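Local coordinates for phosphotriesterase homology protein (Escherichia coli, PDB 1BF6), which hydrolyses phosphorylated glyceryl acetates, and also aromatic acetates and propionates, as a two-zinc enzyme of the phosphotriesterase family, at residues A[5-10]-A[273-278]; A[16-21]-A[85-90]; A[163-168]-A[192-197]. One frame throughout, in Å; residues are numbered along the deposited sequence.

Interaction 1 of 3, residues A[5-10]-A[273-278]; sequences TGYTLA and FSQADV
Tyr7 and Gln275 meet where the first strand of the TIM barrel passes the opening turn of the last helix, 275-289, so the contact joins the two ends of the chain. It is small, burying 79 Å² in all, and the backbones stay well apart, Tyr7 CA lying 10.0 Å from Val278 CA. The polar approach comes first. Tyr7 OH stands 3.0 Å from Gln275 NE2, but the angle is too poor for a hydrogen bond between them; both groups are instead bonded to OD1 of Asp279, one turn further along the helix, a shared acceptor that probably accounts for their closeness. Gln275 reaches the site with CG anti to its backbone N (chi1 -171°) and a bend at chi2, which swings the amide back toward the phenol. Ring and amide planes lie 38° apart. OE1 is bonded to Arg269, so the amide is bonded at both ends and its rotation is probably fixed. Apolar packing adds little: Val278 CG1 is 4.6 Å from Tyr7 OH. The remaining bonds shape the helix start. Ser274 is the N-cap, and with Asp277 it forms a capping box: Asp277 N donates to Ser274 OG at 3.0 Å, while Ser274 N returns a bond of 3.1 Å to Asp277 OD2, arriving from above the carboxylate plane, 37° out of it.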
ATOM      1  N   THR A   5     -13.858 -10.422  -7.965  1.00 12.15           N
ATOM      2  CA  THR A   5     -13.638 -11.771  -8.484  1.00 13.89           C
ATOM      3  C   THR A   5     -12.161 -12.034  -8.794  1.00 15.46           C
ATOM      4  O   THR A   5     -11.755 -13.186  -8.971  1.00 17.49           O
ATOM      5  CB  THR A   5     -14.478 -12.056  -9.752  1.00 13.99           C
ATOM      6  OG1 THR A   5     -13.939 -11.340 -10.867  1.00 14.60           O
ATOM      7  CG2 THR A   5     -15.934 -11.644  -9.538  1.00 15.64           C
ATOM      8  N   GLY A   6     -11.355 -10.976  -8.847  1.00 13.62           N
ATOM      9  CA  GLY A   6      -9.937 -11.149  -9.137  1.00 12.44           C
ATOM     10  C   GLY A   6      -9.017 -10.795  -7.982  1.00 11.55           C
ATOM     11  O   GLY A   6      -9.476 -10.332  -6.939  1.00 11.04           O
ATOM     12  N   TYR A   7      -7.715 -11.001  -8.174  1.00  8.71           N
ATOM     13  CA  TYR A   7      -6.714 -10.700  -7.158  1.00  8.51           C
ATOM     14  C   TYR A   7      -6.448  -9.198  -7.039  1.00  7.14           C
ATOM     15  O   TYR A   7      -6.656  -8.434  -7.990  1.00  8.54           O
ATOM     16  CB  TYR A   7      -5.396 -11.399  -7.484  1.00  9.86           C
ATOM     17  CG  TYR A   7      -5.433 -12.914  -7.409  1.00 10.88           C
ATOM     18  CD1 TYR A   7      -6.193 -13.571  -6.435  1.00 10.53           C
ATOM     19  CD2 TYR A   7      -4.645 -13.685  -8.259  1.00 11.20           C
ATOM     20  CE1 TYR A   7      -6.157 -14.953  -6.308  1.00 12.68           C
ATOM     21  CE2 TYR A   7      -4.603 -15.063  -8.144  1.00 12.19           C
ATOM     22  CZ  TYR A   7      -5.357 -15.692  -7.167  1.00 12.04           C
ATOM     23  OH  TYR A   7      -5.315 -17.057  -7.049  1.00 13.54           O
ATOM     24  N   THR A   8      -5.936  -8.800  -5.878  1.00  7.89           N
ATOM     25  CA  THR A   8      -5.622  -7.403  -5.603  1.00  6.63           C
ATOM     26  C   THR A   8      -4.226  -7.273  -4.989  1.00  5.80           C
ATOM     27  O   THR A   8      -3.893  -7.983  -4.030  1.00  6.35           O
ATOM     28  CB  THR A   8      -6.659  -6.784  -4.597  1.00  6.10           C
ATOM     29  OG1 THR A   8      -7.968  -6.792  -5.173  0.50  2.00           O
ATOM     30  CG2 THR A   8      -6.268  -5.349  -4.226  0.50  2.38           C
ATOM     31  N   LEU A   9      -3.397  -6.403  -5.575  1.00  7.90           N
ATOM     32  CA  LEU A   9      -2.057  -6.117  -5.041  1.00  6.08           C
ATOM     33  C   LEU A   9      -2.355  -4.918  -4.127  1.00  6.20           C
ATOM     34  O   LEU A   9      -2.715  -3.848  -4.600  1.00  7.18           O
ATOM     35  CB  LEU A   9      -1.087  -5.738  -6.165  1.00 10.31           C
ATOM     36  CG  LEU A   9      -0.251  -6.895  -6.745  1.00 13.40           C
ATOM     37  CD1 LEU A   9      -1.128  -8.053  -7.175  1.00 14.67           C
ATOM     38  CD2 LEU A   9       0.603  -6.391  -7.899  1.00 14.28           C
ATOM     39  N   ALA A  10      -2.226  -5.141  -2.825  1.00  4.88           N
ATOM     40  CA  ALA A  10      -2.572  -4.154  -1.797  1.00  6.87           C
ATOM     41  C   ALA A  10      -1.716  -2.901  -1.633  1.00  9.24           C
ATOM     42  O   ALA A  10      -2.132  -1.966  -0.947  1.00  6.07           O
ATOM     43  CB  ALA A  10      -2.698  -4.863  -0.447  1.00  4.37           C
ATOM     44  N   PHE A 273       1.127 -24.008   1.594  1.00 13.11           N
ATOM     45  CA  PHE A 273      -0.130 -23.256   1.517  1.00 10.50           C
ATOM     46  C   PHE A 273      -1.042 -23.778   0.416  1.00  9.52           C
ATOM     47  O   PHE A 273      -0.603 -23.983  -0.716  1.00  8.32           O
ATOM     48  CB  PHE A 273       0.136 -21.770   1.227  1.00 12.29           C
ATOM     49  CG  PHE A 273       0.335 -20.909   2.453  1.00 11.92           C
ATOM     50  CD1 PHE A 273       1.255 -21.251   3.434  1.00 11.79           C
ATOM     51  CD2 PHE A 273      -0.360 -19.702   2.578  1.00 13.61           C
ATOM     52  CE1 PHE A 273       1.494 -20.396   4.531  1.00 14.72           C
ATOM     53  CE2 PHE A 273      -0.136 -18.842   3.666  1.00 11.13           C
ATOM     54  CZ  PHE A 273       0.794 -19.189   4.643  1.00 10.83           C
ATOM     55  N   SER A 274      -2.327 -23.932   0.732  1.00  8.91           N
ATOM     56  CA  SER A 274      -3.314 -24.380  -0.247  1.00  7.09           C
ATOM     57  C   SER A 274      -3.661 -23.171  -1.099  1.00  7.21           C
ATOM     58  O   SER A 274      -3.359 -22.029  -0.717  1.00  7.70           O
ATOM     59  CB  SER A 274      -4.587 -24.902   0.449  1.00  6.75           C
ATOM     60  OG  SER A 274      -5.368 -23.847   1.004  1.00  7.57           O
ATOM     61  N   GLN A 275      -4.272 -23.401  -2.253  1.00  6.49           N
ATOM     62  CA  GLN A 275      -4.652 -22.294  -3.116  1.00  7.22           C
ATOM     63  C   GLN A 275      -5.754 -21.449  -2.452  1.00  8.96           C
ATOM     64  O   GLN A 275      -5.870 -20.253  -2.730  1.00 11.42           O
ATOM     65  CB  GLN A 275      -5.106 -22.794  -4.483  1.00  6.48           C
ATOM     66  CG  GLN A 275      -5.329 -21.700  -5.518  1.00  9.85           C
ATOM     67  CD  GLN A 275      -4.099 -20.835  -5.753  1.00 11.28           C
ATOM     68  OE1 GLN A 275      -3.013 -21.332  -6.015  1.00 10.61           O
ATOM     69  NE2 GLN A 275      -4.275 -19.529  -5.655  1.00 17.43           N
ATOM     70  N   ALA A 276      -6.546 -22.082  -1.585  1.00  8.34           N
ATOM     71  CA  ALA A 276      -7.615 -21.397  -0.856  1.00  8.90           C
ATOM     72  C   ALA A 276      -6.968 -20.416   0.124  1.00  9.00           C
ATOM     73  O   ALA A 276      -7.458 -19.304   0.286  1.00  8.78           O
ATOM     74  CB  ALA A 276      -8.473 -22.401  -0.096  1.00 10.66           C
ATOM     75  N   ASP A 277      -5.902 -20.855   0.800  1.00  9.31           N
ATOM     76  CA  ASP A 277      -5.152 -20.006   1.744  1.00 11.36           C
ATOM     77  C   ASP A 277      -4.659 -18.767   0.977  1.00 11.81           C
ATOM     78  O   ASP A 277      -4.758 -17.635   1.458  1.00 10.54           O
ATOM     79  CB  ASP A 277      -3.906 -20.722   2.296  1.00 11.75           C
ATOM     80  CG  ASP A 277      -4.221 -21.833   3.290  1.00 14.13           C
ATOM     81  OD1 ASP A 277      -5.238 -21.766   4.012  1.00 10.49           O
ATOM     82  OD2 ASP A 277      -3.406 -22.782   3.358  1.00 14.21           O
ATOM     83  N   VAL A 278      -4.105 -19.001  -0.210  1.00 10.40           N
ATOM     84  CA  VAL A 278      -3.602 -17.923  -1.056  1.00  9.89           C
ATOM     85  C   VAL A 278      -4.733 -16.962  -1.437  1.00 11.65           C
ATOM     86  O   VAL A 278      -4.588 -15.744  -1.321  1.00  9.64           O
ATOM     87  CB  VAL A 278      -2.954 -18.493  -2.363  1.00  9.46           C
ATOM     88  CG1 VAL A 278      -2.613 -17.360  -3.345  1.00 10.79           C
ATOM     89  CG2 VAL A 278      -1.715 -19.322  -2.031  1.00  8.54           C
TER

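Interaction 2 of 3, residues A[16-21]-A[85-90]; sequences IDLSGF and DAFFPE
Phe87 sets one corner of its ring over the face of Phe21, its CD2 standing 3.7 Å above the plane and over the ring centre. The two planes are inclined at 44° with centroids 5.0 Å apart, an oblique pairing that is neither a parallel stack nor a T-shape. Phe21 also touches the backbone of 85-90, with CE2 3.7 Å from Phe87 O. Beside it Leu18 crosses the Phe87 side chain at about a right angle and presses one methyl on it, CD1 lying 3.7 Å from CE2 of Phe87. These three residues account for nearly all of the 184 Å² buried.

The two segments belong to the loops that follow the first and third strands, 7-12 and 75-80, of the TIM barrel, at the end where the metals bind; the Leu18 side chain is about 8 Å from a zinc ion. Behind the first shell, an Asx turn shapes the way into helix 19-22: Asp17 OD1 accepts from Ser19 N at 3.0 Å, nearly along its C-O axis, and also from Ser19 OG through its syn lone pair. In the other loop a 3-10 turn, with Phe88 N bonded to Asp85 O, presents Phe87 to the contact while Phe88 points away and packs on helix 134-150. Tyr83 meets the Phe87 ring, and Asp85 OD1 is held by Thr133.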
ATOM      1  N   ILE A  16       5.064   7.158  -9.677  1.00 11.21           N
ATOM      2  CA  ILE A  16       5.618   7.823  -8.516  1.00 13.04           C
ATOM      3  C   ILE A  16       6.887   8.519  -8.967  1.00 13.60           C
ATOM      4  O   ILE A  16       7.572   8.045  -9.881  1.00 12.92           O
ATOM      5  CB  ILE A  16       5.920   6.827  -7.363  1.00 11.80           C
ATOM      6  CG1 ILE A  16       6.507   7.572  -6.165  1.00  9.71           C
ATOM      7  CG2 ILE A  16       6.851   5.703  -7.832  1.00 13.27           C
ATOM      8  CD1 ILE A  16       6.657   6.729  -4.921  1.00 11.60           C
ATOM      9  N   ASP A  17       7.159   9.677  -8.374  1.00 14.48           N
ATOM     10  CA  ASP A  17       8.350  10.440  -8.714  1.00 14.61           C
ATOM     11  C   ASP A  17       8.989  11.063  -7.481  1.00 15.18           C
ATOM     12  O   ASP A  17       8.590  12.147  -7.048  1.00 17.11           O
ATOM     13  CB  ASP A  17       8.022  11.529  -9.749  1.00 14.42           C
ATOM     14  CG  ASP A  17       9.276  12.221 -10.310  1.00 17.67           C
ATOM     15  OD1 ASP A  17      10.399  11.908  -9.867  1.00 18.22           O
ATOM     16  OD2 ASP A  17       9.135  13.077 -11.208  1.00 18.15           O
ATOM     17  N   LEU A  18       9.962  10.355  -6.913  1.00 15.49           N
ATOM     18  CA  LEU A  18      10.715  10.829  -5.758  1.00 15.72           C
ATOM     19  C   LEU A  18      12.140  11.158  -6.230  1.00 17.56           C
ATOM     20  O   LEU A  18      13.076  11.222  -5.422  1.00 16.72           O
ATOM     21  CB  LEU A  18      10.780   9.759  -4.665  1.00 17.10           C
ATOM     22  CG  LEU A  18       9.470   9.294  -4.025  1.00 17.83           C
ATOM     23  CD1 LEU A  18       9.789   8.463  -2.797  1.00 18.09           C
ATOM     24  CD2 LEU A  18       8.612  10.494  -3.647  1.00 17.56           C
ATOM     25  N   SER A  19      12.292  11.378  -7.537  1.00 17.96           N
ATOM     26  CA  SER A  19      13.602  11.659  -8.109  1.00 19.85           C
ATOM     27  C   SER A  19      14.190  12.992  -7.668  1.00 22.50           C
ATOM     28  O   SER A  19      15.409  13.117  -7.565  1.00 22.01           O
ATOM     29  CB  SER A  19      13.577  11.553  -9.638  1.00 17.96           C
ATOM     30  OG  SER A  19      12.795  12.567 -10.242  1.00 16.99           O
ATOM     31  N   GLY A  20      13.328  13.976  -7.407  1.00 23.00           N
ATOM     32  CA  GLY A  20      13.786  15.286  -6.971  1.00 24.08           C
ATOM     33  C   GLY A  20      14.402  15.274  -5.580  1.00 25.32           C
ATOM     34  O   GLY A  20      15.313  16.042  -5.290  1.00 26.38           O
ATOM     35  N   PHE A  21      13.897  14.400  -4.715  1.00 28.11           N
ATOM     36  CA  PHE A  21      14.393  14.273  -3.343  1.00 29.88           C
ATOM     37  C   PHE A  21      15.697  13.487  -3.308  1.00 30.42           C
ATOM     38  O   PHE A  21      16.550  13.702  -2.445  1.00 28.91           O
ATOM     39  CB  PHE A  21      13.380  13.510  -2.465  1.00 30.90           C
ATOM     40  CG  PHE A  21      12.021  14.157  -2.371  1.00 30.69           C
ATOM     41  CD1 PHE A  21      11.046  13.902  -3.331  1.00 30.24           C
ATOM     42  CD2 PHE A  21      11.702  14.981  -1.297  1.00 30.62           C
ATOM     43  CE1 PHE A  21       9.770  14.458  -3.221  1.00 32.05           C
ATOM     44  CE2 PHE A  21      10.428  15.541  -1.177  1.00 32.20           C
ATOM     45  CZ  PHE A  21       9.460  15.279  -2.140  1.00 30.77           C
ATOM     46  N   ASP A  85       7.872  12.406   7.300  1.00  8.43           N
ATOM     47  CA  ASP A  85       8.587  13.623   7.674  1.00  9.27           C
ATOM     48  C   ASP A  85       9.581  14.200   6.674  1.00  9.53           C
ATOM     49  O   ASP A  85       9.430  15.347   6.234  1.00  8.10           O
ATOM     50  CB  ASP A  85       9.241  13.468   9.036  1.00  8.78           C
ATOM     51  CG  ASP A  85       9.475  14.800   9.697  1.00 12.99           C
ATOM     52  OD1 ASP A  85       8.521  15.336  10.309  1.00 14.07           O
ATOM     53  OD2 ASP A  85      10.587  15.346   9.551  1.00 15.07           O
ATOM     54  N   ALA A  86      10.542  13.381   6.259  1.00  9.50           N
ATOM     55  CA  ALA A  86      11.569  13.823   5.321  1.00 11.52           C
ATOM     56  C   ALA A  86      11.065  14.261   3.947  1.00 12.09           C
ATOM     57  O   ALA A  86      11.725  15.052   3.275  1.00 12.97           O
ATOM     58  CB  ALA A  86      12.637  12.745   5.182  1.00 11.93           C
ATOM     59  N   PHE A  87       9.882  13.788   3.549  1.00 11.70           N
ATOM     60  CA  PHE A  87       9.314  14.123   2.245  1.00 11.31           C
ATOM     61  C   PHE A  87       8.159  15.134   2.254  1.00 10.69           C
ATOM     62  O   PHE A  87       7.649  15.495   1.190  1.00 11.80           O
ATOM     63  CB  PHE A  87       8.850  12.846   1.523  1.00 12.77           C
ATOM     64  CG  PHE A  87       9.954  11.858   1.243  1.00 12.49           C
ATOM     65  CD1 PHE A  87      10.537  11.126   2.273  1.00 13.66           C
ATOM     66  CD2 PHE A  87      10.403  11.656  -0.055  1.00 16.08           C
ATOM     67  CE1 PHE A  87      11.555  10.205   2.015  1.00 13.95           C
ATOM     68  CE2 PHE A  87      11.425  10.735  -0.328  1.00 14.93           C
ATOM     69  CZ  PHE A  87      11.996  10.014   0.709  1.00 14.40           C
ATOM     70  N   PHE A  88       7.753  15.603   3.432  1.00 10.69           N
ATOM     71  CA  PHE A  88       6.634  16.555   3.518  1.00 12.63           C
ATOM     72  C   PHE A  88       6.893  17.930   2.893  1.00 12.77           C
ATOM     73  O   PHE A  88       7.994  18.476   3.018  1.00 13.01           O
ATOM     74  CB  PHE A  88       6.254  16.848   4.979  1.00 10.19           C
ATOM     75  CG  PHE A  88       5.591  15.712   5.715  1.00  8.89           C
ATOM     76  CD1 PHE A  88       4.756  14.800   5.057  1.00 10.26           C
ATOM     77  CD2 PHE A  88       5.771  15.588   7.096  1.00  9.16           C
ATOM     78  CE1 PHE A  88       4.108  13.782   5.776  1.00  6.88           C
ATOM     79  CE2 PHE A  88       5.133  14.582   7.822  1.00  7.51           C
ATOM     80  CZ  PHE A  88       4.297  13.672   7.160  1.00  7.79           C
ATOM     81  N   PRO A  89       5.892  18.491   2.188  1.00 13.66           N
ATOM     82  CA  PRO A  89       6.079  19.825   1.603  1.00 14.44           C
ATOM     83  C   PRO A  89       6.065  20.760   2.832  1.00 15.41           C
ATOM     84  O   PRO A  89       5.641  20.350   3.924  1.00 13.75           O
ATOM     85  CB  PRO A  89       4.799  20.032   0.784  1.00 13.84           C
ATOM     86  CG  PRO A  89       4.366  18.642   0.446  1.00 15.00           C
ATOM     87  CD  PRO A  89       4.643  17.870   1.703  1.00 12.96           C
ATOM     88  N   GLU A  90       6.527  21.996   2.665  1.00 16.06           N
ATOM     89  CA  GLU A  90       6.564  22.970   3.762  1.00 16.42           C
ATOM     90  C   GLU A  90       5.204  23.196   4.420  1.00 13.07           C
ATOM     91  O   GLU A  90       5.110  23.321   5.640  1.00 11.59           O
ATOM     92  CB  GLU A  90       7.080  24.326   3.250  1.00 19.88           C
ATOM     93  CG  GLU A  90       8.460  24.285   2.577  1.00 27.52           C
ATOM     94  CD  GLU A  90       9.603  24.010   3.550  1.00 32.29           C
ATOM     95  OE1 GLU A  90       9.356  23.968   4.781  1.00 33.68           O
ATOM     96  OE2 GLU A  90      10.759  23.849   3.080  1.00 35.32           O
TER

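Interaction 3 of 3, residues A[163-168]-A[192-197]; sequences MGLEQL and LDNILK. With SO4 (sulfate ion), chain E.
Leu165 and Asn194 are the points of nearest backbone approach, with CA atoms 7.0 Å apart, where the first turns of helices 164-173 and 192-200 run side by side. These helices follow consecutive strands of the TIM barrel, 154-157 and 181-183, and so are neighbours in its outer layer. Met163 takes the N-cap of the first helix with a left-handed backbone conformation (phi 70°), and its N points to a sulfate.

Leu165 carries the contact by dividing its two methyls. CD1 meets the amide of Asn194, 3.6 Å from ND2, and also nears the Lys197 chain at CD; CD2 rests 3.7 Å from Lys197 CB. Lys197 is extended beyond CG and crosses the leucine at about a right angle, giving its aliphatic part to the packing while its end leads away. Met198 touches Leu165 as well.

Off the N-terminal end of helix 164-173 the sulfate, probably from the crystallisation liquor, accepts a nearly straight bond of 2.8 Å from Met163 N to its O2 (163°) and another from Lys189 NZ. Asn194 OD1, which takes a weak hydrogen bond from Asn191 ND2, comes within 3.2 Å of sulfate O4, an approach of two electronegative atoms. That helix end and the charge of Lys189 probably compensate; as the amide is modelled, backbone and lysine donors hold the anion.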
ATOM      1  N   MET A 163       7.087   1.083  14.494  1.00  9.44           N
ATOM      2  CA  MET A 163       5.997   1.978  14.904  1.00  9.42           C
ATOM      3  C   MET A 163       4.558   1.622  14.524  1.00 10.75           C
ATOM      4  O   MET A 163       3.655   2.435  14.726  1.00 10.02           O
ATOM      5  CB  MET A 163       6.294   3.423  14.457  1.00  8.63           C
ATOM      6  CG  MET A 163       7.718   3.901  14.771  1.00  8.36           C
ATOM      7  SD  MET A 163       8.236   3.584  16.448  1.00 14.98           S
ATOM      8  CE  MET A 163       7.341   4.892  17.291  1.00 11.80           C
ATOM      9  N   GLY A 164       4.333   0.413  14.004  1.00 10.00           N
ATOM     10  CA  GLY A 164       2.991   0.005  13.633  1.00  9.05           C
ATOM     11  C   GLY A 164       1.997   0.070  14.785  1.00  7.73           C
ATOM     12  O   GLY A 164       0.910   0.630  14.623  1.00  9.29           O
ATOM     13  N   LEU A 165       2.361  -0.469  15.944  1.00  7.21           N
ATOM     14  CA  LEU A 165       1.462  -0.449  17.094  1.00  8.32           C
ATOM     15  C   LEU A 165       1.154   0.994  17.526  1.00 10.22           C
ATOM     16  O   LEU A 165       0.009   1.312  17.882  1.00  8.84           O
ATOM     17  CB  LEU A 165       2.037  -1.270  18.251  1.00  8.52           C
ATOM     18  CG  LEU A 165       2.024  -2.797  18.036  1.00  8.39           C
ATOM     19  CD1 LEU A 165       2.830  -3.488  19.131  1.00 10.50           C
ATOM     20  CD2 LEU A 165       0.584  -3.305  18.016  1.00  8.06           C
ATOM     21  N   GLU A 166       2.163   1.866  17.427  1.00 10.79           N
ATOM     22  CA  GLU A 166       2.024   3.285  17.776  1.00 11.13           C
ATOM     23  C   GLU A 166       1.067   3.988  16.817  1.00 11.43           C
ATOM     24  O   GLU A 166       0.271   4.844  17.236  1.00 11.29           O
ATOM     25  CB  GLU A 166       3.390   3.984  17.764  1.00 11.67           C
ATOM     26  CG  GLU A 166       4.267   3.675  18.979  1.00 12.68           C
ATOM     27  CD  GLU A 166       5.047   2.373  18.870  1.00 14.99           C
ATOM     28  OE1 GLU A 166       4.959   1.674  17.836  1.00 15.59           O
ATOM     29  OE2 GLU A 166       5.764   2.055  19.832  1.00 16.62           O
ATOM     30  N   GLN A 167       1.133   3.620  15.536  1.00  9.01           N
ATOM     31  CA  GLN A 167       0.242   4.193  14.532  1.00  9.32           C
ATOM     32  C   GLN A 167      -1.201   3.814  14.865  1.00  9.51           C
ATOM     33  O   GLN A 167      -2.109   4.628  14.720  1.00 10.20           O
ATOM     34  CB  GLN A 167       0.539   3.646  13.131  1.00  8.95           C
ATOM     35  CG  GLN A 167       1.904   3.990  12.549  1.00  8.74           C
ATOM     36  CD  GLN A 167       2.088   3.428  11.144  1.00  8.99           C
ATOM     37  OE1 GLN A 167       1.316   2.583  10.695  1.00  8.79           O
ATOM     38  NE2 GLN A 167       3.095   3.917  10.437  1.00 10.11           N
ATOM     39  N   LEU A 168      -1.407   2.552  15.250  1.00  9.78           N
ATOM     40  CA  LEU A 168      -2.751   2.058  15.567  1.00  8.81           C
ATOM     41  C   LEU A 168      -3.328   2.721  16.814  1.00  9.49           C
ATOM     42  O   LEU A 168      -4.515   3.061  16.835  1.00  8.08           O
ATOM     43  CB  LEU A 168      -2.748   0.531  15.720  1.00  7.70           C
ATOM     44  CG  LEU A 168      -2.404  -0.281  14.456  1.00  5.96           C
ATOM     45  CD1 LEU A 168      -2.513  -1.769  14.776  1.00  7.09           C
ATOM     46  CD2 LEU A 168      -3.339   0.092  13.318  1.00  5.79           C
ATOM     47  N   LEU A 192       7.091 -10.921  14.066  1.00 14.28           N
ATOM     48  CA  LEU A 192       5.910 -11.670  14.503  1.00 15.05           C
ATOM     49  C   LEU A 192       5.195 -11.128  15.740  1.00 13.86           C
ATOM     50  O   LEU A 192       3.975 -10.978  15.731  1.00 13.76           O
ATOM     51  CB  LEU A 192       6.236 -13.158  14.689  1.00 14.03           C
ATOM     52  CG  LEU A 192       5.022 -14.082  14.757  1.00 13.61           C
ATOM     53  CD1 LEU A 192       4.161 -13.921  13.510  1.00 11.92           C
ATOM     54  CD2 LEU A 192       5.488 -15.517  14.908  1.00 13.75           C
ATOM     55  N   ASP A 193       5.946 -10.798  16.785  1.00 16.73           N
ATOM     56  CA  ASP A 193       5.326 -10.294  18.008  1.00 19.49           C
ATOM     57  C   ASP A 193       4.446  -9.094  17.738  1.00 17.29           C
ATOM     58  O   ASP A 193       3.262  -9.114  18.070  1.00 17.03           O
ATOM     59  CB  ASP A 193       6.373  -9.971  19.067  1.00 23.20           C
ATOM     60  CG  ASP A 193       7.073 -11.213  19.574  1.00 30.48           C
ATOM     61  OD1 ASP A 193       6.394 -12.255  19.750  1.00 34.48           O
ATOM     62  OD2 ASP A 193       8.303 -11.156  19.787  1.00 35.16           O
ATOM     63  N   ASN A 194       5.005  -8.087  17.073  1.00 15.27           N
ATOM     64  CA  ASN A 194       4.246  -6.889  16.747  1.00 14.32           C
ATOM     65  C   ASN A 194       3.051  -7.204  15.849  1.00 13.51           C
ATOM     66  O   ASN A 194       1.971  -6.669  16.046  1.00 13.17           O
ATOM     67  CB  ASN A 194       5.129  -5.858  16.046  1.00 17.20           C
ATOM     68  CG  ASN A 194       6.094  -5.144  16.990  1.00 18.60           C
ATOM     69  OD1 ASN A 194       7.029  -4.489  16.525  1.00 21.02           O
ATOM     70  ND2 ASN A 194       5.880  -5.262  18.301  1.00 16.61           N
ATOM     71  N   ILE A 195       3.256  -8.052  14.842  1.00 10.36           N
ATOM     72  CA  ILE A 195       2.183  -8.402  13.919  1.00  9.90           C
ATOM     73  C   ILE A 195       0.999  -9.049  14.642  1.00  9.25           C
ATOM     74  O   ILE A 195      -0.152  -8.712  14.366  1.00  9.77           O
ATOM     75  CB  ILE A 195       2.704  -9.310  12.758  1.00 10.59           C
ATOM     76  CG1 ILE A 195       3.562  -8.486  11.799  1.00  8.94           C
ATOM     77  CG2 ILE A 195       1.545  -9.927  11.974  1.00 10.14           C
ATOM     78  CD1 ILE A 195       4.205  -9.306  10.716  1.00  9.38           C
ATOM     79  N   LEU A 196       1.283  -9.961  15.570  1.00  8.73           N
ATOM     80  CA  LEU A 196       0.228 -10.643  16.321  1.00 11.00           C
ATOM     81  C   LEU A 196      -0.566  -9.636  17.163  1.00 12.13           C
ATOM     82  O   LEU A 196      -1.800  -9.705  17.245  1.00 12.41           O
ATOM     83  CB  LEU A 196       0.831 -11.735  17.209  1.00 10.75           C
ATOM     84  CG  LEU A 196       1.435 -12.917  16.444  1.00  9.13           C
ATOM     85  CD1 LEU A 196       2.115 -13.854  17.414  1.00  8.51           C
ATOM     86  CD2 LEU A 196       0.347 -13.629  15.653  1.00  8.72           C
ATOM     87  N   LYS A 197       0.145  -8.667  17.735  1.00 11.36           N
ATOM     88  CA  LYS A 197      -0.484  -7.627  18.542  1.00 11.92           C
ATOM     89  C   LYS A 197      -1.354  -6.731  17.677  1.00 10.78           C
ATOM     90  O   LYS A 197      -2.495  -6.427  18.043  1.00 11.95           O
ATOM     91  CB  LYS A 197       0.577  -6.818  19.295  1.00 12.04           C
ATOM     92  CG  LYS A 197       1.247  -7.641  20.390  1.00 14.70           C
ATOM     93  CD  LYS A 197       2.373  -6.906  21.090  1.00 17.41           C
ATOM     94  CE  LYS A 197       3.012  -7.786  22.153  1.00 18.07           C
ATOM     95  NZ  LYS A 197       4.183  -7.108  22.777  1.00 20.26           N
TER
HETATM   96  S   SO4 E 294       9.458  -1.397  16.597  1.00 33.48           S
HETATM   97  O1  SO4 E 294      10.894  -1.202  16.786  1.00 35.11           O
HETATM   98  O2  SO4 E 294       8.766  -0.041  16.453  1.00 31.80           O
HETATM   99  O3  SO4 E 294       9.130  -2.213  15.316  1.00 33.28           O
HETATM  100  O4  SO4 E 294       8.907  -2.191  17.782  1.00 33.13           O

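In the fold
Interaction 1 brings the two ends of the chain together, and the other two lie in series within the long loop it closes. Interactions 1 and 2 sit on opposite sides of the chain's centre, 33 Å apart between centres; interaction 3 is 24 Å from interaction 1 and 26 Å from interaction 2, and no two touch. Interaction 2 has touching side chains near the zinc site: those of Leu18 and Phe87 lie about 7 Å from those of His13 and His157 respectively. In interaction 3 the side chain of Asn194 is about 12 Å from that of His185, a zinc ligand. Interaction 1 borders Asp279 and Arg283, which bind beta-D-glucose, and its segment 5-10 leads into the zinc ligand His11.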